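Local coordinates for uncharacterized protein (Bacteroides vulgatus, PDB 4Q88), which is not characterised in function but, as a member of glycoside hydrolase family 88, probably acts as a hydrolase on sugar substrates, at residues Phe97-Val102 with Trp139-Ala144; Arg85-Tyr88 with Glu93-Leu96; Asn24-Ser29 with Gln313-Ile318; Lys308-Gln313 with Ile318-Pro323. All coordinates share one frame; numbering follows the deposited sequence.

Interaction 1. Residues Phe97-Val102 with Trp139-Ala144; sequences FGDWQV and WHWVDA
D99 and W141 are joined through one water molecule, which donates to D99 OD1 over 2.5 Å and accepts from W141 NE1 over 2.8 Å. The contact lies inside a mainly helical domain, as expected for the six-hairpin glycosidase clan, where a 3-10 segment at G98-W100 leads toward helix 103-113 and a type I turn from W141 to A144 opens helix 144-159. W141 contributes more of the buried surface than any other residue. Its CG lies between the backbone N and the carbonyl carbon (chi1 79°), which sends the indole across to F97. The F97 ring lies in an offset stack on the six-membered ring, with centroids 4.7 Å apart and planes at 27°. Contact is closest between F97 CE1 and W141 CH2, at 3.3 Å. On the opposite face the methyl of A144 stands 3.6 Å above the indole plane (measured at CB), so the ring is sandwiched between two apolar groups. G98 N and D99 OD1 approach at its edge, near the plane, and the D99 carboxylate is turned almost perpendicular to the ring, at 86°. A leucine in place of W141 would probably leave F97 without its stacking partner and the bridging water without the indole N-H it accepts. H140, whose ring W141 CE3 covers, bonds through NE2 to S86 O, and Q101 NE2 bonds to Q130 OE1. A second water joins Q101 to W139, donating to Q101 OE1 over 2.7 Å and accepting from W139 NE1 in the plane of that indole, at its edge.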
loop_
_atom_site.group_PDB
_atom_site.type_symbol
_atom_site.label_atom_id
_atom_site.label_comp_id
_atom_site.label_asym_id
_atom_site.label_seq_id
_atom_site.Cartn_x
_atom_site.Cartn_y
_atom_site.Cartn_z
ATOM N N PHE A 97 4.215 -10.175 12.648
ATOM C CA PHE A 97 2.973 -9.601 12.135
ATOM C C PHE A 97 3.381 -8.507 11.133
ATOM O O PHE A 97 4.173 -7.631 11.433
ATOM C CB PHE A 97 2.163 -9.045 13.308
ATOM C CG PHE A 97 0.889 -8.358 12.900
ATOM C CD1 PHE A 97 -0.039 -9.011 12.130
ATOM C CD2 PHE A 97 0.631 -7.076 13.330
ATOM C CE1 PHE A 97 -1.228 -8.373 11.770
ATOM C CE2 PHE A 97 -0.523 -6.426 12.954
ATOM C CZ PHE A 97 -1.430 -7.076 12.134
ATOM N N GLY A 98 2.892 -8.599 9.910
ATOM C CA GLY A 98 3.356 -7.758 8.804
ATOM C C GLY A 98 3.212 -6.262 9.023
ATOM O O GLY A 98 3.952 -5.476 8.491
ATOM N N ASP A 99 2.302 -5.830 9.893
ATOM C CA ASP A 99 2.211 -4.389 10.185
ATOM C C ASP A 99 3.488 -3.893 10.919
ATOM O O ASP A 99 3.739 -2.685 10.950
ATOM C CB ASP A 99 0.987 -4.094 11.069
ATOM C CG ASP A 99 -0.318 -4.111 10.323
ATOM O OD1 ASP A 99 -0.309 -4.226 9.082
ATOM O OD2 ASP A 99 -1.376 -3.959 11.029
ATOM N N TRP A 100 4.308 -4.824 11.450
ATOM C CA TRP A 100 5.596 -4.473 12.081
ATOM C C TRP A 100 6.754 -4.742 11.134
ATOM O O TRP A 100 7.904 -4.654 11.499
ATOM C CB TRP A 100 5.789 -5.257 13.367
ATOM C CG TRP A 100 5.017 -4.671 14.508
ATOM C CD1 TRP A 100 3.988 -5.260 15.207
ATOM C CD2 TRP A 100 5.279 -3.425 15.136
ATOM N NE1 TRP A 100 3.581 -4.421 16.218
ATOM C CE2 TRP A 100 4.352 -3.287 16.200
ATOM C CE3 TRP A 100 6.186 -2.377 14.880
ATOM C CZ2 TRP A 100 4.300 -2.129 17.009
ATOM C CZ3 TRP A 100 6.160 -1.239 15.694
ATOM C CH2 TRP A 100 5.231 -1.133 16.758
ATOM N N GLN A 101 6.424 -5.023 9.895
ATOM C CA GLN A 101 7.437 -5.344 8.855
ATOM C C GLN A 101 7.463 -4.386 7.670
ATOM O O GLN A 101 8.449 -4.316 6.914
ATOM C CB GLN A 101 7.207 -6.758 8.358
ATOM C CG GLN A 101 7.331 -7.831 9.415
ATOM C CD GLN A 101 7.031 -9.229 8.894
ATOM O OE1 GLN A 101 6.377 -9.390 7.862
ATOM N NE2 GLN A 101 7.494 -10.257 9.609
ATOM N N VAL A 102 6.413 -3.598 7.485
ATOM C CA VAL A 102 6.382 -2.599 6.397
ATOM C C VAL A 102 7.461 -1.521 6.572
ATOM O O VAL A 102 7.995 -1.017 5.560
ATOM C CB VAL A 102 4.951 -2.001 6.171
ATOM C CG1 VAL A 102 4.325 -1.582 7.477
ATOM C CG2 VAL A 102 4.937 -0.852 5.179
ATOM N N TRP A 139 0.133 -14.088 5.784
ATOM C CA TRP A 139 -0.526 -12.931 5.141
ATOM C C TRP A 139 -2.015 -13.302 5.097
ATOM O O TRP A 139 -2.611 -13.557 4.048
ATOM C CB TRP A 139 0.062 -12.719 3.721
ATOM C CG TRP A 139 1.489 -12.361 3.731
ATOM C CD1 TRP A 139 2.247 -11.994 4.819
ATOM C CD2 TRP A 139 2.344 -12.296 2.604
ATOM N NE1 TRP A 139 3.531 -11.721 4.425
ATOM C CE2 TRP A 139 3.615 -11.923 3.069
ATOM C CE3 TRP A 139 2.161 -12.554 1.229
ATOM C CZ2 TRP A 139 4.696 -11.743 2.220
ATOM C CZ3 TRP A 139 3.271 -12.420 0.388
ATOM C CH2 TRP A 139 4.503 -12.021 0.877
ATOM N N HIS A 140 -2.603 -13.325 6.276
ATOM C CA HIS A 140 -3.983 -13.814 6.491
ATOM C C HIS A 140 -5.047 -12.682 6.448
ATOM O O HIS A 140 -6.227 -12.904 6.807
ATOM C CB HIS A 140 -4.100 -14.551 7.880
ATOM C CG HIS A 140 -3.537 -13.769 9.038
ATOM N ND1 HIS A 140 -4.284 -12.889 9.788
ATOM C CD2 HIS A 140 -2.295 -13.747 9.574
ATOM C CE1 HIS A 140 -3.516 -12.330 10.712
ATOM N NE2 HIS A 140 -2.308 -12.858 10.623
ATOM N N TRP A 141 -4.619 -11.476 6.055
ATOM C CA TRP A 141 -5.508 -10.315 5.839
ATOM C C TRP A 141 -4.984 -9.596 4.610
ATOM O O TRP A 141 -3.755 -9.591 4.378
ATOM C CB TRP A 141 -5.647 -9.460 7.113
ATOM C CG TRP A 141 -4.534 -8.554 7.403
ATOM C CD1 TRP A 141 -4.572 -7.192 7.332
ATOM C CD2 TRP A 141 -3.207 -8.902 7.859
ATOM N NE1 TRP A 141 -3.328 -6.664 7.688
ATOM C CE2 TRP A 141 -2.473 -7.698 7.970
ATOM C CE3 TRP A 141 -2.550 -10.113 8.104
ATOM C CZ2 TRP A 141 -1.133 -7.671 8.331
ATOM C CZ3 TRP A 141 -1.209 -10.085 8.439
ATOM C CH2 TRP A 141 -0.526 -8.869 8.581
ATOM N N VAL A 142 -5.864 -9.046 3.774
ATOM C CA VAL A 142 -5.402 -8.616 2.451
ATOM C C VAL A 142 -4.376 -7.469 2.520
ATOM O O VAL A 142 -3.468 -7.405 1.692
ATOM C CB VAL A 142 -6.574 -8.259 1.522
ATOM C CG1 VAL A 142 -7.226 -6.956 1.947
ATOM C CG2 VAL A 142 -6.099 -8.133 0.070
ATOM N N ASP A 143 -4.476 -6.626 3.554
ATOM C CA ASP A 143 -3.603 -5.462 3.683
ATOM C C ASP A 143 -2.104 -5.899 3.757
ATOM O O ASP A 143 -1.197 -5.144 3.397
ATOM C CB ASP A 143 -3.898 -4.604 4.900
ATOM C CG ASP A 143 -5.369 -4.413 5.230
ATOM O OD1 ASP A 143 -6.222 -5.270 4.968
ATOM O OD2 ASP A 143 -5.639 -3.421 5.889
ATOM N N ALA A 144 -1.863 -7.122 4.229
ATOM C CA ALA A 144 -0.536 -7.699 4.366
ATOM C C ALA A 144 0.202 -7.680 3.067
ATOM O O ALA A 144 1.441 -7.585 3.058
ATOM C CB ALA A 144 -0.584 -9.134 4.845
HETATM O O HOH W 1 -2.340 -4.053 7.665
HETATM O O HOH W 2 4.758 -11.335 7.042
#

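Interaction 2. Residues Arg85-Tyr88 with Glu93-Leu96; sequences RSTY and EYVL. With EDO (1,2-ethanediol), chain D.
R85 meets its partners through both backbone polar atoms. R85 N donates to E93 O (2.9 Å, 160° at the hydrogen), and R85 O accepts from L96 N (3.0 Å) along a more bent path of 131°. The two segments run nearly at right angles, so this is a folded-back loop closed by two backbone bonds and not a regular strand pair. The Y94 side chain lies beside that of R85, pointing the same way. R85 CD packs 3.7 Å from Y94 CE1, while the guanidinium plane is turned 64° from the ring, which argues against a stack. T87 O comes to the ring edge near its plane, 3.1 Å from Y94 CD1. S86 CB lies 3.9 Å from L96 CB. A 1,2-ethanediol, probably from the crystallisation liquor, sits against R85, S86 and T87, its O2 hydrogen-bonded to T87 OG1 at 2.7 Å. Further out, L96 packs on V126 and Q130 of helix 117-132, and E93 OE1 is hydrogen-bonded to S91 OG, while E93 OE2 stays 5.1 Å from R85 NE, beyond a salt bridge. Y88 points away from the second segment and meets the F97 ring, its OH bonded to E90 OE2. Because the backbone supplies the directional bonds, while R85 methylenes and a carbonyl pack against the Y94 ring, the loop's shape probably depends little on the charge of R85, whose NH1 lies 3.1 Å from O2 of a replaceable diol.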
loop_
_atom_site.group_PDB
_atom_site.type_symbol
_atom_site.label_atom_id
_atom_site.label_comp_id
_atom_site.label_asym_id
_atom_site.label_seq_id
_atom_site.Cartn_x
_atom_site.Cartn_y
_atom_site.Cartn_z
ATOM N N ARG A 85 5.036 -13.495 17.581
ATOM C CA ARG A 85 3.669 -13.709 17.107
ATOM C C ARG A 85 3.449 -13.071 15.758
ATOM O O ARG A 85 4.173 -12.139 15.351
ATOM C CB ARG A 85 2.675 -13.128 18.090
ATOM C CG ARG A 85 2.759 -13.747 19.452
ATOM C CD ARG A 85 1.492 -13.470 20.227
ATOM N NE ARG A 85 1.401 -14.476 21.278
ATOM C CZ ARG A 85 0.283 -15.076 21.661
ATOM N NH1 ARG A 85 -0.894 -14.754 21.115
ATOM N NH2 ARG A 85 0.357 -16.003 22.612
ATOM N N SER A 86 2.457 -13.612 15.039
ATOM C CA SER A 86 2.115 -13.163 13.705
ATOM C C SER A 86 0.657 -12.733 13.510
ATOM O O SER A 86 0.247 -12.488 12.379
ATOM C CB SER A 86 2.426 -14.264 12.712
ATOM O OG SER A 86 1.631 -15.397 12.974
ATOM N N THR A 87 -0.118 -12.642 14.581
ATOM C CA THR A 87 -1.457 -12.071 14.534
ATOM C C THR A 87 -1.413 -10.614 14.978
ATOM O O THR A 87 -0.339 -10.103 15.269
ATOM C CB THR A 87 -2.400 -12.877 15.420
ATOM O OG1 THR A 87 -1.866 -12.893 16.746
ATOM C CG2 THR A 87 -2.516 -14.329 14.900
ATOM N N TYR A 88 -2.567 -9.926 15.036
ATOM C CA TYR A 88 -2.558 -8.479 15.390
ATOM C C TYR A 88 -2.058 -8.216 16.805
ATOM O O TYR A 88 -2.589 -8.775 17.752
ATOM C CB TYR A 88 -3.940 -7.798 15.281
ATOM C CG TYR A 88 -3.810 -6.266 15.443
ATOM C CD1 TYR A 88 -3.877 -5.657 16.694
ATOM C CD2 TYR A 88 -3.620 -5.444 14.341
ATOM C CE1 TYR A 88 -3.735 -4.287 16.840
ATOM C CE2 TYR A 88 -3.483 -4.071 14.462
ATOM C CZ TYR A 88 -3.510 -3.499 15.730
ATOM O OH TYR A 88 -3.376 -2.115 15.852
ATOM N N GLU A 93 6.328 -8.333 21.083
ATOM C CA GLU A 93 6.457 -9.727 20.627
ATOM C C GLU A 93 5.855 -9.979 19.214
ATOM O O GLU A 93 6.059 -11.034 18.645
ATOM C CB GLU A 93 5.839 -10.712 21.591
ATOM C CG GLU A 93 4.357 -10.668 21.744
ATOM C CD GLU A 93 3.884 -9.728 22.834
ATOM O OE1 GLU A 93 4.390 -8.574 22.958
ATOM O OE2 GLU A 93 2.944 -10.147 23.534
ATOM N N TYR A 94 5.172 -8.985 18.681
ATOM C CA TYR A 94 4.452 -9.127 17.396
ATOM C C TYR A 94 5.363 -8.941 16.178
ATOM O O TYR A 94 4.971 -8.306 15.173
ATOM C CB TYR A 94 3.215 -8.194 17.411
ATOM C CG TYR A 94 2.179 -8.772 18.362
ATOM C CD1 TYR A 94 1.283 -9.720 17.936
ATOM C CD2 TYR A 94 2.136 -8.402 19.721
ATOM C CE1 TYR A 94 0.366 -10.275 18.804
ATOM C CE2 TYR A 94 1.210 -8.952 20.583
ATOM C CZ TYR A 94 0.371 -9.911 20.132
ATOM O OH TYR A 94 -0.540 -10.452 20.990
ATOM N N VAL A 95 6.550 -9.559 16.262
ATOM C CA VAL A 95 7.636 -9.379 15.296
ATOM C C VAL A 95 7.286 -9.949 13.907
ATOM O O VAL A 95 7.750 -9.415 12.892
ATOM C CB VAL A 95 8.938 -10.001 15.787
ATOM C CG1 VAL A 95 10.057 -9.819 14.776
ATOM C CG2 VAL A 95 9.393 -9.390 17.132
ATOM N N LEU A 96 6.517 -11.038 13.877
ATOM C CA LEU A 96 6.141 -11.684 12.632
ATOM C C LEU A 96 4.793 -11.242 12.089
ATOM O O LEU A 96 4.293 -11.843 11.125
ATOM C CB LEU A 96 6.157 -13.208 12.825
ATOM C CG LEU A 96 7.557 -13.754 13.128
ATOM C CD1 LEU A 96 7.519 -15.262 13.332
ATOM C CD2 LEU A 96 8.567 -13.374 12.048
HETATM C C1 EDO D . 0.934 -15.821 16.568
HETATM O O1 EDO D . 1.417 -16.897 15.786
HETATM C C2 EDO D . -0.302 -16.220 17.380
HETATM O O2 EDO D . -0.854 -15.036 18.012
#

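Interaction 3. Residues Asn24-Ser29 with Gln313-Ile318; sequences NQRYQS and QADGKI
R26, on helix 13-30, comes nearest the tight turn at Q313-G316, with 6.2 Å between the CA atoms of R26 and G316. The turn is type I, closed by G316 N to Q313 O, and Q313 N also bonds to K317 O, the pattern of a type I turn with a G1 beta bulge at the tip of a hairpin. G316 takes the bulge position with a positive phi, 99°; a side chain there would be jammed against the preceding carbonyl O and would also point at R26. An Asx turn braces the same peptides, D315 OD1 accepting from K317 N (3.1 Å, 164°) from above the carboxylate plane. The R26 chain leaves the helix with CG anti to the backbone N (chi1 -177°) and runs extended to NE, so its methylenes lie along the turn: R26 CD is 3.3 Å from D315 O. Beyond them the guanidinium lays one face over K317, whose CB stands 3.7 Å above its plane, toward the rim. A water accepts from R26 NH1 and donates to G316 O, 2.8 Å from each. The K317 chain runs on away from R26, its NZ bonding to N337 O. One helical turn earlier, R22 makes weak bonds to Q313 O and A314 O. R26 NE and D315 OD2 are 4.2 Å apart, beyond a salt bridge, though the acid may still favour the arginine's charge through space. That charge is thus met by a bridging water and a nearby acid, not by a direct bond between the segments.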
loop_
_atom_site.group_PDB
_atom_site.type_symbol
_atom_site.label_atom_id
_atom_site.label_comp_id
_atom_site.label_asym_id
_atom_site.label_seq_id
_atom_site.Cartn_x
_atom_site.Cartn_y
_atom_site.Cartn_z
ATOM N N ASN A 24 3.334 17.305 1.577
ATOM C CA ASN A 24 4.405 16.686 2.323
ATOM C C ASN A 24 4.977 17.644 3.357
ATOM O O ASN A 24 5.306 17.216 4.463
ATOM C CB ASN A 24 5.507 16.122 1.420
ATOM C CG ASN A 24 6.109 14.838 1.984
ATOM O OD1 ASN A 24 5.450 14.106 2.754
ATOM N ND2 ASN A 24 7.365 14.567 1.644
ATOM N N GLN A 25 5.095 18.925 3.006
ATOM C CA GLN A 25 5.609 19.902 3.969
ATOM C C GLN A 25 4.677 20.121 5.125
ATOM O O GLN A 25 5.136 20.216 6.251
ATOM C CB GLN A 25 5.971 21.204 3.301
ATOM C CG GLN A 25 7.235 20.984 2.512
ATOM C CD GLN A 25 7.585 22.110 1.587
ATOM O OE1 GLN A 25 7.051 23.217 1.692
ATOM N NE2 GLN A 25 8.499 21.829 0.654
ATOM N N ARG A 26 3.386 20.144 4.859
ATOM C CA ARG A 26 2.393 20.262 5.937
ATOM C C ARG A 26 2.556 19.117 6.901
ATOM O O ARG A 26 2.638 19.320 8.121
ATOM C CB ARG A 26 0.983 20.294 5.379
ATOM C CG ARG A 26 -0.109 20.497 6.446
ATOM C CD ARG A 26 -1.447 19.955 6.001
ATOM N NE ARG A 26 -2.316 19.568 7.115
ATOM C CZ ARG A 26 -2.471 18.320 7.591
ATOM N NH1 ARG A 26 -1.794 17.255 7.079
ATOM N NH2 ARG A 26 -3.323 18.131 8.613
ATOM N N TYR A 27 2.634 17.891 6.375
ATOM C CA TYR A 27 2.728 16.732 7.262
ATOM C C TYR A 27 4.022 16.759 8.109
ATOM O O TYR A 27 3.979 16.587 9.333
ATOM C CB TYR A 27 2.615 15.416 6.453
ATOM C CG TYR A 27 2.623 14.249 7.357
ATOM C CD1 TYR A 27 1.452 13.826 7.964
ATOM C CD2 TYR A 27 3.790 13.589 7.652
ATOM C CE1 TYR A 27 1.456 12.777 8.850
ATOM C CE2 TYR A 27 3.808 12.538 8.537
ATOM C CZ TYR A 27 2.631 12.131 9.121
ATOM O OH TYR A 27 2.625 11.077 9.996
ATOM N N GLN A 28 5.171 17.018 7.468
ATOM C CA GLN A 28 6.442 16.989 8.182
ATOM C C GLN A 28 6.598 18.164 9.149
ATOM O O GLN A 28 7.260 18.020 10.178
ATOM C CB GLN A 28 7.634 16.915 7.214
ATOM C CG GLN A 28 7.626 15.620 6.409
ATOM C CD GLN A 28 8.847 15.394 5.554
ATOM O OE1 GLN A 28 9.806 16.162 5.578
ATOM N NE2 GLN A 28 8.839 14.287 4.823
ATOM N N SER A 29 5.969 19.303 8.849
ATOM C CA SER A 29 6.065 20.457 9.749
ATOM C C SER A 29 5.217 20.209 10.986
ATOM O O SER A 29 5.558 20.659 12.068
ATOM C CB SER A 29 5.627 21.759 9.052
ATOM O OG SER A 29 4.232 21.770 8.803
ATOM N N GLN A 313 -7.289 19.248 0.371
ATOM C CA GLN A 313 -7.764 20.528 0.873
ATOM C C GLN A 313 -6.694 21.612 0.637
ATOM O O GLN A 313 -5.527 21.308 0.351
ATOM C CB GLN A 313 -8.150 20.375 2.340
ATOM C CG GLN A 313 -9.120 19.206 2.558
ATOM C CD GLN A 313 -9.626 19.088 3.988
ATOM O OE1 GLN A 313 -9.232 19.860 4.868
ATOM N NE2 GLN A 313 -10.512 18.127 4.222
ATOM N N ALA A 314 -7.097 22.882 0.720
ATOM C CA ALA A 314 -6.184 23.989 0.410
ATOM C C ALA A 314 -4.871 23.993 1.163
ATOM O O ALA A 314 -3.869 24.371 0.605
ATOM C CB ALA A 314 -6.891 25.347 0.644
ATOM N N ASP A 315 -4.876 23.645 2.439
ATOM C CA ASP A 315 -3.642 23.651 3.225
ATOM C C ASP A 315 -2.768 22.371 3.086
ATOM O O ASP A 315 -1.712 22.275 3.700
ATOM C CB ASP A 315 -3.953 23.930 4.694
ATOM C CG ASP A 315 -4.693 22.799 5.377
ATOM O OD1 ASP A 315 -5.190 21.818 4.732
ATOM O OD2 ASP A 315 -4.782 22.917 6.610
ATOM N N GLY A 316 -3.183 21.418 2.241
ATOM C CA GLY A 316 -2.415 20.184 2.047
ATOM C C GLY A 316 -2.924 18.999 2.822
ATOM O O GLY A 316 -2.404 17.914 2.665
ATOM N N LYS A 317 -3.935 19.176 3.669
ATOM C CA LYS A 317 -4.553 18.046 4.347
ATOM C C LYS A 317 -5.269 17.206 3.276
ATOM O O LYS A 317 -5.711 17.751 2.260
ATOM C CB LYS A 317 -5.541 18.593 5.387
ATOM C CG LYS A 317 -6.451 17.591 6.057
ATOM C CD LYS A 317 -7.134 18.170 7.303
ATOM C CE LYS A 317 -8.155 17.174 7.816
ATOM N NZ LYS A 317 -8.955 17.592 9.004
ATOM N N ILE A 318 -5.385 15.889 3.515
ATOM C CA ILE A 318 -6.066 14.974 2.612
ATOM C C ILE A 318 -7.263 14.395 3.403
ATOM O O ILE A 318 -7.075 13.765 4.452
ATOM C CB ILE A 318 -5.170 13.805 2.195
ATOM C CG1 ILE A 318 -3.875 14.327 1.554
ATOM C CG2 ILE A 318 -5.890 12.912 1.190
ATOM C CD1 ILE A 318 -4.102 15.245 0.355
HETATM O O HOH W 3 -0.555 16.866 4.549
#

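Interaction 4. Residues Lys308-Gln313 with Ile318-Pro323; sequences KTTALQ and IGYIQP
L312 and I318 meet methyl to methyl, CD1 to CD1 at 3.7 Å, although the CB bonds of both point away from the other segment. I318 does it by folding back: a chi2 of -56° curls its CD1 round toward L312, and the two side chains cross obliquely. L312 instead holds CG anti to its backbone N, spreading its branches over I19 and V23 of helix 13-30, while I318 also packs on V23 and on F347 of helix 341-358. T310 and Y320 make the second side-chain pair, crossing at about a right angle. T310 CG2, anti to the backbone N, touches Y320 CE2 at 3.7 Å, an approach oblique to the ring. Between these pairs helix 293-311 ends and the chain returns in a hairpin, marked by a single beta bridge of L312 with I318. G319 N donates to A311 O (2.9 Å, 170°), and I318 CA adds a CH...O contact of 3.5 Å to A311 O. Y320 is tied by its backbone to T272 and A336; with CG anti to the carbonyl carbon (chi1 -59°), its ring stands edge-on to A311 at the helix end, A311 CA lying 4.5 Å from Y320 CD2. A serine in place of Y320 would probably open a gap beside T310 and leave that methyl without its aromatic neighbour. A311 CB lies 4.2 Å from I318 CG2.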
loop_
_atom_site.group_PDB
_atom_site.type_symbol
_atom_site.label_atom_id
_atom_site.label_comp_id
_atom_site.label_asym_id
_atom_site.label_seq_id
_atom_site.Cartn_x
_atom_site.Cartn_y
_atom_site.Cartn_z
ATOM N N LYS A 308 -7.552 15.446 -6.560
ATOM C CA LYS A 308 -6.990 16.823 -6.625
ATOM C C LYS A 308 -8.036 17.841 -6.189
ATOM O O LYS A 308 -7.696 18.852 -5.574
ATOM C CB LYS A 308 -6.528 17.115 -8.050
ATOM C CG LYS A 308 -6.132 18.536 -8.380
ATOM C CD LYS A 308 -5.914 18.694 -9.881
ATOM C CE LYS A 308 -4.998 19.875 -10.169
ATOM N NZ LYS A 308 -4.848 20.097 -11.645
ATOM N N THR A 309 -9.299 17.574 -6.496
ATOM C CA THR A 309 -10.394 18.549 -6.326
ATOM C C THR A 309 -11.165 18.366 -5.030
ATOM O O THR A 309 -11.623 19.346 -4.426
ATOM C CB THR A 309 -11.435 18.455 -7.467
ATOM O OG1 THR A 309 -10.785 18.569 -8.729
ATOM C CG2 THR A 309 -12.487 19.551 -7.351
ATOM N N THR A 310 -11.346 17.114 -4.614
ATOM C CA THR A 310 -12.162 16.804 -3.451
ATOM C C THR A 310 -11.364 16.338 -2.235
ATOM O O THR A 310 -11.582 16.816 -1.125
ATOM C CB THR A 310 -13.254 15.790 -3.831
ATOM O OG1 THR A 310 -14.085 16.353 -4.853
ATOM C CG2 THR A 310 -14.099 15.403 -2.650
ATOM N N ALA A 311 -10.447 15.373 -2.405
ATOM C CA ALA A 311 -9.709 14.885 -1.242
ATOM C C ALA A 311 -8.720 15.925 -0.731
ATOM O O ALA A 311 -8.629 16.172 0.479
ATOM C CB ALA A 311 -8.995 13.589 -1.588
ATOM N N LEU A 312 -7.948 16.497 -1.649
ATOM C CA LEU A 312 -6.982 17.534 -1.303
ATOM C C LEU A 312 -7.687 18.787 -0.805
ATOM O O LEU A 312 -8.574 19.295 -1.485
ATOM C CB LEU A 312 -6.170 17.904 -2.537
ATOM C CG LEU A 312 -5.093 18.980 -2.402
ATOM C CD1 LEU A 312 -4.048 18.554 -1.402
ATOM C CD2 LEU A 312 -4.459 19.277 -3.738
ATOM N N GLN A 313 -7.289 19.248 0.371
ATOM C CA GLN A 313 -7.764 20.528 0.873
ATOM C C GLN A 313 -6.694 21.612 0.637
ATOM O O GLN A 313 -5.527 21.308 0.351
ATOM C CB GLN A 313 -8.150 20.375 2.340
ATOM C CG GLN A 313 -9.120 19.206 2.558
ATOM C CD GLN A 313 -9.626 19.088 3.988
ATOM O OE1 GLN A 313 -9.232 19.860 4.868
ATOM N NE2 GLN A 313 -10.512 18.127 4.222
ATOM N N ILE A 318 -5.385 15.889 3.515
ATOM C CA ILE A 318 -6.066 14.974 2.612
ATOM C C ILE A 318 -7.263 14.395 3.403
ATOM O O ILE A 318 -7.075 13.765 4.452
ATOM C CB ILE A 318 -5.170 13.805 2.195
ATOM C CG1 ILE A 318 -3.875 14.327 1.554
ATOM C CG2 ILE A 318 -5.890 12.912 1.190
ATOM C CD1 ILE A 318 -4.102 15.245 0.355
ATOM N N GLY A 319 -8.451 14.623 2.896
ATOM C CA GLY A 319 -9.679 14.254 3.612
ATOM C C GLY A 319 -10.363 12.999 3.050
ATOM O O GLY A 319 -9.876 12.363 2.105
ATOM N N TYR A 320 -11.497 12.667 3.664
ATOM C CA TYR A 320 -12.298 11.503 3.290
ATOM C C TYR A 320 -11.536 10.178 3.391
ATOM O O TYR A 320 -11.873 9.233 2.701
ATOM C CB TYR A 320 -12.926 11.625 1.893
ATOM C CG TYR A 320 -13.838 12.803 1.680
ATOM C CD1 TYR A 320 -15.190 12.728 1.988
ATOM C CD2 TYR A 320 -13.350 14.017 1.204
ATOM C CE1 TYR A 320 -16.039 13.821 1.782
ATOM C CE2 TYR A 320 -14.184 15.111 0.994
ATOM C CZ TYR A 320 -15.529 15.011 1.281
ATOM O OH TYR A 320 -16.328 16.138 1.047
ATOM N N ILE A 321 -10.602 10.094 4.327
ATOM C CA ILE A 321 -9.895 8.830 4.584
ATOM C C ILE A 321 -10.656 7.998 5.603
ATOM O O ILE A 321 -10.841 8.392 6.780
ATOM C CB ILE A 321 -8.435 9.076 5.002
ATOM C CG1 ILE A 321 -7.682 9.766 3.864
ATOM C CG2 ILE A 321 -7.759 7.719 5.373
ATOM C CD1 ILE A 321 -6.410 10.447 4.294
ATOM N N GLN A 322 -11.087 6.798 5.194
ATOM C CA GLN A 322 -11.833 5.893 6.088
ATOM C C GLN A 322 -10.916 5.605 7.300
ATOM O O GLN A 322 -9.751 5.269 7.125
ATOM C CB GLN A 322 -12.134 4.565 5.403
ATOM C CG GLN A 322 -12.823 3.563 6.330
ATOM C CD GLN A 322 -13.196 2.265 5.637
ATOM O OE1 GLN A 322 -12.761 1.968 4.532
ATOM N NE2 GLN A 322 -14.033 1.487 6.288
ATOM N N PRO A 323 -11.441 5.691 8.509
ATOM C CA PRO A 323 -10.594 5.473 9.706
ATOM C C PRO A 323 -10.249 3.996 9.895
ATOM O O PRO A 323 -10.792 3.123 9.199
ATOM C CB PRO A 323 -11.479 5.934 10.862
ATOM C CG PRO A 323 -12.832 6.036 10.303
ATOM C CD PRO A 323 -12.701 6.363 8.855
#

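Interactions 1 and 2 adjoin, their centres 10 Å apart, and F97 CG packs 3.2 Å from T87 O. Interactions 3 and 4 also adjoin, sharing Q313 and I318, so that one hairpin after helix 293-311 is gripped from its tip by helix 13-30 and at its base by its own helix end. Centres of 1 and 4 are 25 Å apart, on opposite sides of the chain's centre. Interaction 1 is the buried one, with an aromatic stack and bridging waters; interactions 2, 3 and 4 are only partly buried. Two backbone bonds close 2 and one closes 4, whereas 3 relies on an arginine chain laid along a turn.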